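Long-range contacts in hypothetical protein (Plasmodium falciparum, PDB 1ZSO), which is of unknown function but may bind zinc: residues I16-E21 against V154-L159; E21-L26 against F123-T128; L26-E31 against N89-E94; P119-I124 against N137-N142. All coordinates share one frame; numbering follows the deposited sequence.

Contact 1: residues I16-E21 against V154-L159; sequences IKAELE and VGIYNL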
# COMPACT_ATOMS: atom_id res chain seq x y z
N ILE B 16 -24.07 -3.64 0.79
CA ILE B 16 -24.43 -4.32 -0.42
C ILE B 16 -25.87 -4.86 -0.42
O ILE B 16 -26.50 -5.04 0.64
CB ILE B 16 -23.45 -5.47 -0.77
CG1 ILE B 16 -23.73 -6.72 0.06
CG2 ILE B 16 -22.00 -5.04 -0.57
CD1 ILE B 16 -22.85 -7.88 -0.37
N LYS B 17 -26.32 -5.16 -1.63
CA LYS B 17 -27.65 -5.70 -1.93
C LYS B 17 -27.50 -6.57 -3.19
O LYS B 17 -26.84 -6.20 -4.14
CB LYS B 17 -28.61 -4.54 -2.19
CG LYS B 17 -30.02 -4.91 -2.56
CD LYS B 17 -30.82 -3.63 -2.69
CE LYS B 17 -32.06 -3.80 -3.52
NZ LYS B 17 -32.90 -2.51 -3.45
N ALA B 18 -28.09 -7.75 -3.19
CA ALA B 18 -28.04 -8.59 -4.38
C ALA B 18 -29.19 -9.55 -4.27
O ALA B 18 -29.68 -9.85 -3.17
CB ALA B 18 -26.72 -9.35 -4.48
N GLU B 19 -29.64 -9.98 -5.45
CA GLU B 19 -30.73 -10.93 -5.60
C GLU B 19 -30.13 -12.35 -5.69
O GLU B 19 -29.21 -12.62 -6.48
CB GLU B 19 -31.55 -10.50 -6.84
CG GLU B 19 -32.40 -11.57 -7.51
CD GLU B 19 -33.30 -10.98 -8.61
OE1 GLU B 19 -33.07 -9.81 -9.02
OE2 GLU B 19 -34.24 -11.67 -9.06
N LEU B 20 -30.66 -13.24 -4.85
CA LEU B 20 -30.05 -14.53 -4.59
C LEU B 20 -30.88 -15.67 -5.11
O LEU B 20 -32.09 -15.73 -4.92
CB LEU B 20 -29.84 -14.76 -3.10
CG LEU B 20 -29.00 -13.73 -2.36
CD1 LEU B 20 -28.88 -14.10 -0.89
CD2 LEU B 20 -27.64 -13.54 -3.02
N GLU B 21 -30.19 -16.57 -5.80
CA GLU B 21 -30.78 -17.79 -6.30
C GLU B 21 -29.98 -18.97 -5.72
O GLU B 21 -28.81 -19.19 -6.07
CB GLU B 21 -30.79 -17.79 -7.83
CG GLU B 21 -31.09 -19.14 -8.48
CD GLU B 21 -32.58 -19.49 -8.58
OE1 GLU B 21 -33.44 -18.77 -7.99
OE2 GLU B 21 -32.87 -20.51 -9.28
N VAL B 154 -27.22 -21.82 -9.32
CA VAL B 154 -26.87 -20.95 -8.20
C VAL B 154 -26.43 -19.61 -8.75
O VAL B 154 -25.61 -19.57 -9.63
CB VAL B 154 -25.72 -21.58 -7.41
CG1 VAL B 154 -25.44 -20.78 -6.20
CG2 VAL B 154 -26.07 -22.99 -7.05
N GLY B 155 -26.97 -18.52 -8.26
CA GLY B 155 -26.74 -17.21 -8.88
C GLY B 155 -26.75 -16.02 -7.93
O GLY B 155 -27.39 -16.02 -6.88
N ILE B 156 -26.01 -14.99 -8.31
CA ILE B 156 -26.04 -13.72 -7.61
C ILE B 156 -26.24 -12.66 -8.69
O ILE B 156 -25.43 -12.54 -9.62
CB ILE B 156 -24.73 -13.46 -6.82
CG1 ILE B 156 -24.69 -14.38 -5.60
CG2 ILE B 156 -24.65 -11.97 -6.36
CD1 ILE B 156 -23.33 -14.76 -5.20
N TYR B 157 -27.34 -11.92 -8.56
CA TYR B 157 -27.76 -11.00 -9.60
C TYR B 157 -27.87 -9.60 -9.07
O TYR B 157 -28.20 -9.37 -7.90
CB TYR B 157 -29.14 -11.41 -10.12
CG TYR B 157 -29.19 -12.74 -10.84
CD1 TYR B 157 -29.18 -12.79 -12.23
CD2 TYR B 157 -29.25 -13.94 -10.13
CE1 TYR B 157 -29.21 -13.99 -12.90
CE2 TYR B 157 -29.26 -15.18 -10.80
CZ TYR B 157 -29.25 -15.19 -12.18
OH TYR B 157 -29.30 -16.39 -12.90
N ASN B 158 -27.64 -8.67 -9.98
CA ASN B 158 -27.85 -7.27 -9.78
C ASN B 158 -27.19 -6.88 -8.47
O ASN B 158 -27.86 -6.40 -7.57
CB ASN B 158 -29.35 -6.94 -9.80
CG ASN B 158 -29.65 -5.42 -9.77
OD1 ASN B 158 -28.77 -4.61 -10.03
ND2 ASN B 158 -30.90 -5.06 -9.46
N LEU B 159 -25.89 -7.11 -8.37
CA LEU B 159 -25.16 -6.74 -7.14
C LEU B 159 -25.06 -5.22 -7.12
O LEU B 159 -24.68 -4.60 -8.12
CB LEU B 159 -23.76 -7.40 -7.07
CG LEU B 159 -22.82 -6.87 -5.98
CD1 LEU B 159 -23.27 -7.25 -4.54
CD2 LEU B 159 -21.37 -7.24 -6.24

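Contact 2: residues E21-L26 against F123-T128; sequences ENVKRL and FIVEDT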
# COMPACT_ATOMS: atom_id res chain seq x y z
N GLU B 21 -30.19 -16.57 -5.80
CA GLU B 21 -30.78 -17.79 -6.30
C GLU B 21 -29.98 -18.97 -5.72
O GLU B 21 -28.81 -19.19 -6.07
CB GLU B 21 -30.79 -17.79 -7.83
CG GLU B 21 -31.09 -19.14 -8.48
CD GLU B 21 -32.58 -19.49 -8.58
OE1 GLU B 21 -33.44 -18.77 -7.99
OE2 GLU B 21 -32.87 -20.51 -9.28
N ASN B 22 -30.59 -19.69 -4.80
CA ASN B 22 -30.04 -20.95 -4.34
C ASN B 22 -28.67 -20.76 -3.65
O ASN B 22 -27.82 -21.65 -3.61
CB ASN B 22 -30.02 -21.95 -5.50
CG ASN B 22 -31.39 -22.54 -5.76
OD1 ASN B 22 -32.28 -22.42 -4.95
ND2 ASN B 22 -31.57 -23.18 -6.88
N VAL B 23 -28.51 -19.58 -3.06
CA VAL B 23 -27.32 -19.19 -2.29
C VAL B 23 -27.62 -19.13 -0.80
O VAL B 23 -28.61 -18.57 -0.38
CB VAL B 23 -26.82 -17.79 -2.73
CG1 VAL B 23 -25.73 -17.29 -1.80
CG2 VAL B 23 -26.33 -17.82 -4.17
N LYS B 24 -26.75 -19.68 0.02
CA LYS B 24 -26.98 -19.64 1.45
C LYS B 24 -26.24 -18.43 2.03
O LYS B 24 -26.76 -17.69 2.87
CB LYS B 24 -26.59 -20.97 2.12
CG LYS B 24 -26.57 -20.92 3.63
CD LYS B 24 -27.08 -22.21 4.25
CE LYS B 24 -27.56 -21.93 5.69
NZ LYS B 24 -28.59 -22.90 6.22
N ARG B 25 -25.05 -18.18 1.51
CA ARG B 25 -24.30 -16.99 1.89
C ARG B 25 -23.25 -16.68 0.85
O ARG B 25 -22.71 -17.57 0.19
CB ARG B 25 -23.64 -17.14 3.28
CG ARG B 25 -22.80 -18.40 3.41
CD ARG B 25 -21.74 -18.33 4.52
NE ARG B 25 -21.14 -19.65 4.73
CZ ARG B 25 -19.93 -19.91 5.23
NH1 ARG B 25 -19.09 -18.94 5.61
NH2 ARG B 25 -19.55 -21.18 5.36
N LEU B 26 -23.02 -15.38 0.71
CA LEU B 26 -21.94 -14.81 -0.04
C LEU B 26 -21.04 -14.22 1.02
O LEU B 26 -21.54 -13.66 2.01
CB LEU B 26 -22.49 -13.72 -0.96
CG LEU B 26 -21.57 -12.74 -1.66
CD1 LEU B 26 -20.65 -13.33 -2.78
CD2 LEU B 26 -22.46 -11.65 -2.19
N PHE B 123 -14.55 -13.53 -3.99
CA PHE B 123 -15.67 -13.86 -3.09
C PHE B 123 -15.81 -15.36 -3.01
O PHE B 123 -15.26 -16.08 -3.83
CB PHE B 123 -16.99 -13.24 -3.55
CG PHE B 123 -17.05 -11.76 -3.40
CD1 PHE B 123 -17.39 -11.21 -2.19
CD2 PHE B 123 -16.75 -10.92 -4.47
CE1 PHE B 123 -17.45 -9.84 -2.03
CE2 PHE B 123 -16.82 -9.56 -4.33
CZ PHE B 123 -17.18 -9.02 -3.09
N ILE B 124 -16.51 -15.81 -1.99
CA ILE B 124 -16.77 -17.20 -1.73
C ILE B 124 -18.29 -17.28 -1.63
O ILE B 124 -18.94 -16.38 -1.08
CB ILE B 124 -16.08 -17.71 -0.44
CG1 ILE B 124 -14.59 -17.32 -0.45
CG2 ILE B 124 -16.24 -19.27 -0.26
CD1 ILE B 124 -13.81 -17.68 0.82
N VAL B 125 -18.85 -18.32 -2.23
CA VAL B 125 -20.26 -18.59 -2.11
C VAL B 125 -20.48 -20.02 -1.62
O VAL B 125 -19.83 -20.96 -2.09
CB VAL B 125 -20.96 -18.39 -3.43
CG1 VAL B 125 -22.30 -19.06 -3.40
CG2 VAL B 125 -21.06 -16.90 -3.75
N GLU B 126 -21.40 -20.16 -0.67
CA GLU B 126 -21.95 -21.47 -0.31
C GLU B 126 -23.35 -21.49 -0.87
O GLU B 126 -24.06 -20.50 -0.73
CB GLU B 126 -22.00 -21.66 1.21
CG GLU B 126 -22.43 -23.10 1.60
CD GLU B 126 -22.35 -23.36 3.08
OE1 GLU B 126 -22.19 -22.38 3.84
OE2 GLU B 126 -22.44 -24.55 3.49
N ASP B 127 -23.76 -22.59 -1.51
CA ASP B 127 -25.15 -22.72 -1.97
C ASP B 127 -25.97 -23.47 -0.94
O ASP B 127 -25.42 -23.94 0.04
CB ASP B 127 -25.24 -23.35 -3.37
CG ASP B 127 -24.82 -24.83 -3.41
OD1 ASP B 127 -24.93 -25.57 -2.42
OD2 ASP B 127 -24.39 -25.26 -4.49
N THR B 128 -27.28 -23.57 -1.17
CA THR B 128 -28.19 -24.10 -0.17
C THR B 128 -27.96 -25.60 0.09
O THR B 128 -28.37 -26.13 1.14
CB THR B 128 -29.69 -23.85 -0.54
OG1 THR B 128 -29.95 -24.32 -1.87
CG2 THR B 128 -30.05 -22.35 -0.41
O HOH W 1 -32.59 -23.26 -2.58

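Contact 3: residues L26-E31 against N89-E94; sequences LFCDDE and NSCSYE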
# COMPACT_ATOMS: atom_id res chain seq x y z
N LEU B 26 -23.02 -15.38 0.71
CA LEU B 26 -21.94 -14.81 -0.04
C LEU B 26 -21.04 -14.22 1.02
O LEU B 26 -21.54 -13.66 2.01
CB LEU B 26 -22.49 -13.72 -0.96
CG LEU B 26 -21.57 -12.74 -1.66
CD1 LEU B 26 -20.65 -13.33 -2.78
CD2 LEU B 26 -22.46 -11.65 -2.19
N PHE B 27 -19.73 -14.39 0.88
CA PHE B 27 -18.81 -13.87 1.88
C PHE B 27 -17.43 -13.81 1.32
O PHE B 27 -17.19 -14.29 0.21
CB PHE B 27 -18.84 -14.69 3.18
CG PHE B 27 -18.38 -16.13 3.05
CD1 PHE B 27 -19.14 -17.06 2.35
CD2 PHE B 27 -17.22 -16.57 3.69
CE1 PHE B 27 -18.73 -18.37 2.24
CE2 PHE B 27 -16.79 -17.87 3.59
CZ PHE B 27 -17.55 -18.78 2.87
N CYS B 28 -16.51 -13.22 2.08
CA CYS B 28 -15.10 -13.25 1.72
C CYS B 28 -14.18 -13.53 2.91
O CYS B 28 -14.61 -13.51 4.06
CB CYS B 28 -14.74 -11.95 1.05
SG CYS B 28 -15.29 -10.49 1.92
N ASP B 29 -12.92 -13.84 2.62
CA ASP B 29 -11.98 -14.23 3.66
C ASP B 29 -10.90 -13.16 3.85
O ASP B 29 -11.06 -12.03 3.41
CB ASP B 29 -11.36 -15.59 3.31
CG ASP B 29 -10.35 -15.51 2.15
OD1 ASP B 29 -9.37 -16.30 2.16
OD2 ASP B 29 -10.51 -14.66 1.24
N ASP B 30 -9.81 -13.52 4.51
CA ASP B 30 -8.71 -12.60 4.79
C ASP B 30 -7.92 -12.22 3.56
O ASP B 30 -7.28 -11.18 3.54
CB ASP B 30 -7.75 -13.21 5.80
CG ASP B 30 -8.30 -13.18 7.22
OD1 ASP B 30 -9.45 -12.74 7.40
OD2 ASP B 30 -7.57 -13.59 8.15
N GLU B 31 -7.96 -13.09 2.55
CA GLU B 31 -7.34 -12.85 1.25
C GLU B 31 -8.10 -11.78 0.44
O GLU B 31 -7.58 -11.25 -0.52
CB GLU B 31 -7.26 -14.16 0.42
CG GLU B 31 -6.61 -15.37 1.13
CD GLU B 31 -6.74 -16.71 0.33
OE1 GLU B 31 -6.69 -16.69 -0.93
OE2 GLU B 31 -6.89 -17.80 0.97
N ASN B 89 -19.85 -11.29 12.24
CA ASN B 89 -20.48 -11.51 10.93
C ASN B 89 -20.34 -10.32 9.97
O ASN B 89 -21.25 -10.00 9.21
CB ASN B 89 -21.95 -11.86 11.09
CG ASN B 89 -22.21 -12.77 12.27
OD1 ASN B 89 -21.89 -13.96 12.26
ND2 ASN B 89 -22.82 -12.20 13.30
N SER B 90 -19.17 -9.69 9.99
CA SER B 90 -18.79 -8.79 8.94
C SER B 90 -18.65 -9.65 7.67
O SER B 90 -18.46 -10.86 7.74
CB SER B 90 -17.46 -8.12 9.32
OG SER B 90 -17.07 -7.05 8.43
N CYS B 91 -18.78 -9.01 6.52
CA CYS B 91 -18.43 -9.61 5.26
C CYS B 91 -19.21 -10.85 4.92
O CYS B 91 -18.66 -11.75 4.32
CB CYS B 91 -16.94 -9.96 5.23
SG CYS B 91 -15.87 -8.54 5.26
N SER B 92 -20.49 -10.88 5.29
CA SER B 92 -21.38 -11.99 4.98
C SER B 92 -22.76 -11.42 4.55
O SER B 92 -23.23 -10.45 5.12
CB SER B 92 -21.54 -12.90 6.22
OG SER B 92 -22.06 -14.18 5.87
N TYR B 93 -23.37 -12.02 3.54
CA TYR B 93 -24.71 -11.70 3.09
C TYR B 93 -25.44 -13.01 2.88
O TYR B 93 -24.96 -13.92 2.21
CB TYR B 93 -24.61 -10.89 1.80
CG TYR B 93 -25.88 -10.21 1.27
CD1 TYR B 93 -26.31 -9.02 1.79
CD2 TYR B 93 -26.58 -10.75 0.19
CE1 TYR B 93 -27.42 -8.39 1.28
CE2 TYR B 93 -27.72 -10.14 -0.34
CZ TYR B 93 -28.14 -8.96 0.21
OH TYR B 93 -29.27 -8.34 -0.31
N GLU B 94 -26.59 -13.15 3.49
CA GLU B 94 -27.17 -14.46 3.66
C GLU B 94 -28.53 -14.52 2.99
O GLU B 94 -29.09 -13.51 2.62
CB GLU B 94 -27.21 -14.79 5.16
CG GLU B 94 -25.79 -14.83 5.79
CD GLU B 94 -25.75 -14.44 7.26
OE1 GLU B 94 -26.75 -14.73 7.98
OE2 GLU B 94 -24.72 -13.86 7.71
O HOH W 2 -17.12 -13.77 6.31

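Contact 4: residues P119-I124 against N137-N142; sequences PSNNFI and NLSDQN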
# COMPACT_ATOMS: atom_id res chain seq x y z
N PRO B 119 -16.02 -4.29 -6.22
CA PRO B 119 -15.97 -5.69 -5.86
C PRO B 119 -14.95 -6.41 -6.71
O PRO B 119 -14.78 -6.09 -7.90
CB PRO B 119 -17.38 -6.21 -6.16
CG PRO B 119 -18.04 -5.18 -6.95
CD PRO B 119 -17.34 -3.87 -6.70
N SER B 120 -14.24 -7.35 -6.09
CA SER B 120 -13.15 -8.01 -6.76
C SER B 120 -13.64 -9.40 -7.13
O SER B 120 -14.84 -9.62 -7.24
CB SER B 120 -11.90 -8.02 -5.87
OG SER B 120 -12.11 -8.77 -4.68
N ASN B 121 -12.73 -10.33 -7.35
CA ASN B 121 -13.14 -11.69 -7.68
C ASN B 121 -12.55 -12.71 -6.74
O ASN B 121 -12.15 -13.78 -7.17
CB ASN B 121 -12.83 -12.02 -9.15
CG ASN B 121 -11.75 -11.14 -9.72
OD1 ASN B 121 -12.03 -10.20 -10.49
ND2 ASN B 121 -10.49 -11.42 -9.34
N ASN B 122 -12.49 -12.38 -5.46
CA ASN B 122 -12.16 -13.38 -4.47
C ASN B 122 -13.33 -13.59 -3.51
O ASN B 122 -13.12 -13.84 -2.33
CB ASN B 122 -10.86 -13.12 -3.61
CG ASN B 122 -9.95 -12.00 -4.12
OD1 ASN B 122 -10.31 -10.81 -4.14
ND2 ASN B 122 -8.72 -12.36 -4.39
N PHE B 123 -14.55 -13.53 -3.99
CA PHE B 123 -15.67 -13.86 -3.09
C PHE B 123 -15.81 -15.36 -3.01
O PHE B 123 -15.26 -16.08 -3.83
CB PHE B 123 -16.99 -13.24 -3.55
CG PHE B 123 -17.05 -11.76 -3.40
CD1 PHE B 123 -17.39 -11.21 -2.19
CD2 PHE B 123 -16.75 -10.92 -4.47
CE1 PHE B 123 -17.45 -9.84 -2.03
CE2 PHE B 123 -16.82 -9.56 -4.33
CZ PHE B 123 -17.18 -9.02 -3.09
N ILE B 124 -16.51 -15.81 -1.99
CA ILE B 124 -16.77 -17.20 -1.73
C ILE B 124 -18.29 -17.28 -1.63
O ILE B 124 -18.94 -16.38 -1.08
CB ILE B 124 -16.08 -17.71 -0.44
CG1 ILE B 124 -14.59 -17.32 -0.45
CG2 ILE B 124 -16.24 -19.27 -0.26
CD1 ILE B 124 -13.81 -17.68 0.82
N ASN B 137 -16.49 -14.16 -9.03
CA ASN B 137 -16.20 -12.87 -9.63
C ASN B 137 -17.43 -12.00 -9.64
O ASN B 137 -18.41 -12.33 -10.29
CB ASN B 137 -15.71 -13.01 -11.07
CG ASN B 137 -15.49 -11.65 -11.73
OD1 ASN B 137 -15.45 -10.62 -11.04
ND2 ASN B 137 -15.34 -11.64 -13.08
N LEU B 138 -17.36 -10.89 -8.92
CA LEU B 138 -18.50 -9.98 -8.87
C LEU B 138 -18.09 -8.59 -9.33
O LEU B 138 -18.83 -7.64 -9.16
CB LEU B 138 -19.16 -9.97 -7.48
CG LEU B 138 -19.89 -11.26 -7.08
CD1 LEU B 138 -20.36 -11.25 -5.61
CD2 LEU B 138 -21.09 -11.52 -7.93
N SER B 139 -16.94 -8.48 -9.97
CA SER B 139 -16.57 -7.20 -10.53
C SER B 139 -17.59 -6.75 -11.57
O SER B 139 -17.77 -5.55 -11.75
CB SER B 139 -15.15 -7.20 -11.12
OG SER B 139 -15.08 -7.90 -12.34
N ASP B 140 -18.26 -7.69 -12.25
CA ASP B 140 -19.33 -7.33 -13.20
C ASP B 140 -20.76 -7.40 -12.59
O ASP B 140 -21.77 -7.30 -13.31
CB ASP B 140 -19.24 -8.23 -14.44
CG ASP B 140 -19.20 -9.69 -14.09
OD1 ASP B 140 -19.59 -10.08 -12.93
OD2 ASP B 140 -18.73 -10.47 -14.96
N GLN B 141 -20.81 -7.61 -11.27
CA GLN B 141 -22.00 -7.45 -10.43
C GLN B 141 -22.94 -8.64 -10.47
O GLN B 141 -24.03 -8.59 -9.90
CB GLN B 141 -22.74 -6.16 -10.79
CG GLN B 141 -22.17 -4.89 -10.16
CD GLN B 141 -21.00 -4.28 -10.90
OE1 GLN B 141 -20.02 -3.82 -10.27
NE2 GLN B 141 -21.08 -4.23 -12.23
N ASN B 142 -22.51 -9.72 -11.15
CA ASN B 142 -23.42 -10.84 -11.46
C ASN B 142 -22.56 -12.12 -11.51
O ASN B 142 -21.43 -12.12 -11.99
CB ASN B 142 -24.15 -10.66 -12.82
CG ASN B 142 -25.16 -9.51 -12.82
OD1 ASN B 142 -26.32 -9.66 -12.39
ND2 ASN B 142 -24.74 -8.37 -13.36
O HOH W 3 -15.28 -3.93 -10.11

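Contact 1: residues I16-E21 against V154-L159
Ala18 sets its CB against CG2 of Ile156, 3.8 Å away, and the same methyl also packs on CD1 of Leu159. The two segments are neighbouring strands of an antiparallel sheet, part of strands 9-21 and 152-163. The axes of segments 16-21 and 154-157 come within 4.8 Å of each other. Glu19 and Tyr157 form a hydrogen-bonded pair. Glu19 N gives a bond of 2.9 Å to Tyr157 O, and Tyr157 N returns one to Glu19 O. Glu21 and Gly155 form the next such pair.

Leu20 and Ile156 form the non-hydrogen-bonded pair between them. Their side chains lie side by side and point the same way, with CD2 of Leu20 4.0 Å from CG1 of Ile156. This face turns toward the second sheet, where Ile156 also touches Val23, Leu26 and Val125.

The opposite face carries Glu19, Glu21 and Tyr157 and is exposed. CG of Tyr157 is anti to its carbonyl carbon (chi1 -66°), which carries the ring back along the strand over Gly155. The ring occupies the space beside this glycine, and its CE2 lies 4.2 Å from CB of Glu21. Glu19 O lies at the edge of the Tyr157 ring, in its plane, 3.9 Å from CD2.

At Asn158 the chain turns a corner, and Asn142 OD1 accepts a hydrogen bond from its backbone N. Beyond the corner CD1 of Leu159 reaches back to Ile16, lying 4.2 Å from its CB.

Contact 2: residues E21-L26 against F123-T128
Phe123 starts the second segment by placing its CB 3.7 Å from CD1 of Leu26. The segments form an antiparallel strand pair interrupted by a classic beta bulge, in which Lys24 and Arg25 both face Glu126. At Ile124 the contact is through the backbone: its O receives a CA-H...O contact from Leu26. Val125 follows, with CG2 against Leu26 CD1 and CG1 near CG1 of Val23.

Glu126 carries the bulge. Its O takes a 2.9 Å bond from Lys24 N and a weak one from Arg25 N, while its own N binds Arg25 O. Its extended side chain brings OE1 to the edge of the Arg25 guanidinium, in that group's plane. NE at 3.1 Å and NH2 at 3.3 Å both hold this one oxygen, a side-on salt bridge. The carboxylate is turned 63° from the guanidinium. Arg25 also makes a cation-pi contact with Phe27.

Asp127 points away from segment 21-26, though its CB touches Asn22 O. Its OD2 bonds to Tyr133 OH and Asn147 ND2. Thr128 N donates to Asn22 O from above the carbonyl plane. Asn22 ND2 is hydrogen-bonded to Cys153 O. A water donates to Asn22 OD1 and lies 2.9 Å from Thr128 OG1.

Contact 3: residues L26-E31 against N89-E94
Leu26 and Tyr93 are joined by two backbone hydrogen bonds, which carry most of the polar contact. Leu26 N reaches Tyr93 O at 2.9 Å, and Tyr93 N reaches Leu26 O at the same length. Two residues further on, the pairing weakens. Cys28 N is 3.4 Å from Cys91 O, a weak bond. A water also donates to Cys91 O and makes a weak bond to Cys28 O. It therefore helps to hold the two segments together where the regular pairing gives out.

Among the CA-H...O contacts, Ser92 CA lies 3.4 Å from Leu26 O. Phe27 CA lies 3.2 Å from Cys91 O, and its CB is close to the same oxygen. The Phe27 ring leads away from the second segment.

The side-chain packing is between the two cysteines. Cys28 SG sits 3.7 Å from Cys91 CB, and its SG to Cys91 SG distance is 3.9 Å. The two sulfurs are too far apart for a disulfide. Cys28 SG lies between its backbone N and carbonyl carbon (chi1 49°), which turns it toward Cys91. Phe104 touches both cysteines, and Phe84 touches Cys91.

The end of the Tyr93 side chain leads away from Leu26. Its OH bonds to Glu100 O and accepts from Ala18 N, tying this edge strand to strand 9-21. The arrangement is a short antiparallel pairing at the edge of the four-stranded sheet. It brings Cys28 and Cys91 together in a buried place, which may relate to the zinc binding assigned to this CXXC family.

Contact 4: residues P119-I124 against N137-N142
The Phe123 ring carries Leu138 CD1 over one face, 3.8 Å above its plane and offset toward the rim. This is a CH-pi contact, with CD1 4.1 Å from the ring centroid. The side chains cross at about a right angle, and Leu138 CB rests near CE2 of the same ring. CG of Leu138 is anti to its carbonyl carbon (chi1 -69°), which brings this branch over Phe123. The ring of Tyr32 also meets that of Phe123, with the planes about 50° apart.

The amides of Asn121 and Asn137 lie side by side but are turned 86° against each other. Their contact is packing: Asn121 CB is 3.5 Å from Asn137 OD1. That oxygen is occupied within its own loop. It accepts from Ser139 N at 2.8 Å, which makes an Asx turn, and from Ser139 OG on a lone pair. Glu75 of the second subunit packs on Asn121 and Asn137.

Leu138 N donates to Ser120 O at 3.3 Å, the direct hydrogen bond between the two segments. Leu138 O accepts from Gln141 N, closing a type I turn from Leu138 to Gln141. Pro119 CG packs on the same oxygen, 3.4 Å from Leu138 O. A water donates to Pro119 O and, weakly, to Ser139 O. Gln141 OE1 binds Tyr161 OH.

The loop 137-142 thus packs against the approach to strand 123-127. Leu138 continues onto Leu26, Ile156 and Leu159, bridging strands 23-27 and 152-163.

In the fold
The contacts lie in and between two antiparallel sheets. Contact 1 pairs strands 9-21 and 152-163 of the six-stranded sheet. Contacts 2 and 3 lie on the two sides of strand 23-27, in the four-stranded sheet, and share Leu26. Contact 4 shares Phe123 and Ile124 with contact 2. Along the chain, contact 1 spans the other three; contact 3 lies within the span of contact 2 and closes before contact 4 opens. The centres of contacts 1 and 2 are about 9 Å apart, those of 1 and 3 about 14 Å. Strand 9-21 runs into strand 23-27, so the sheets are joined directly. They pack against each other, with Leu138 of contact 4 closing onto both.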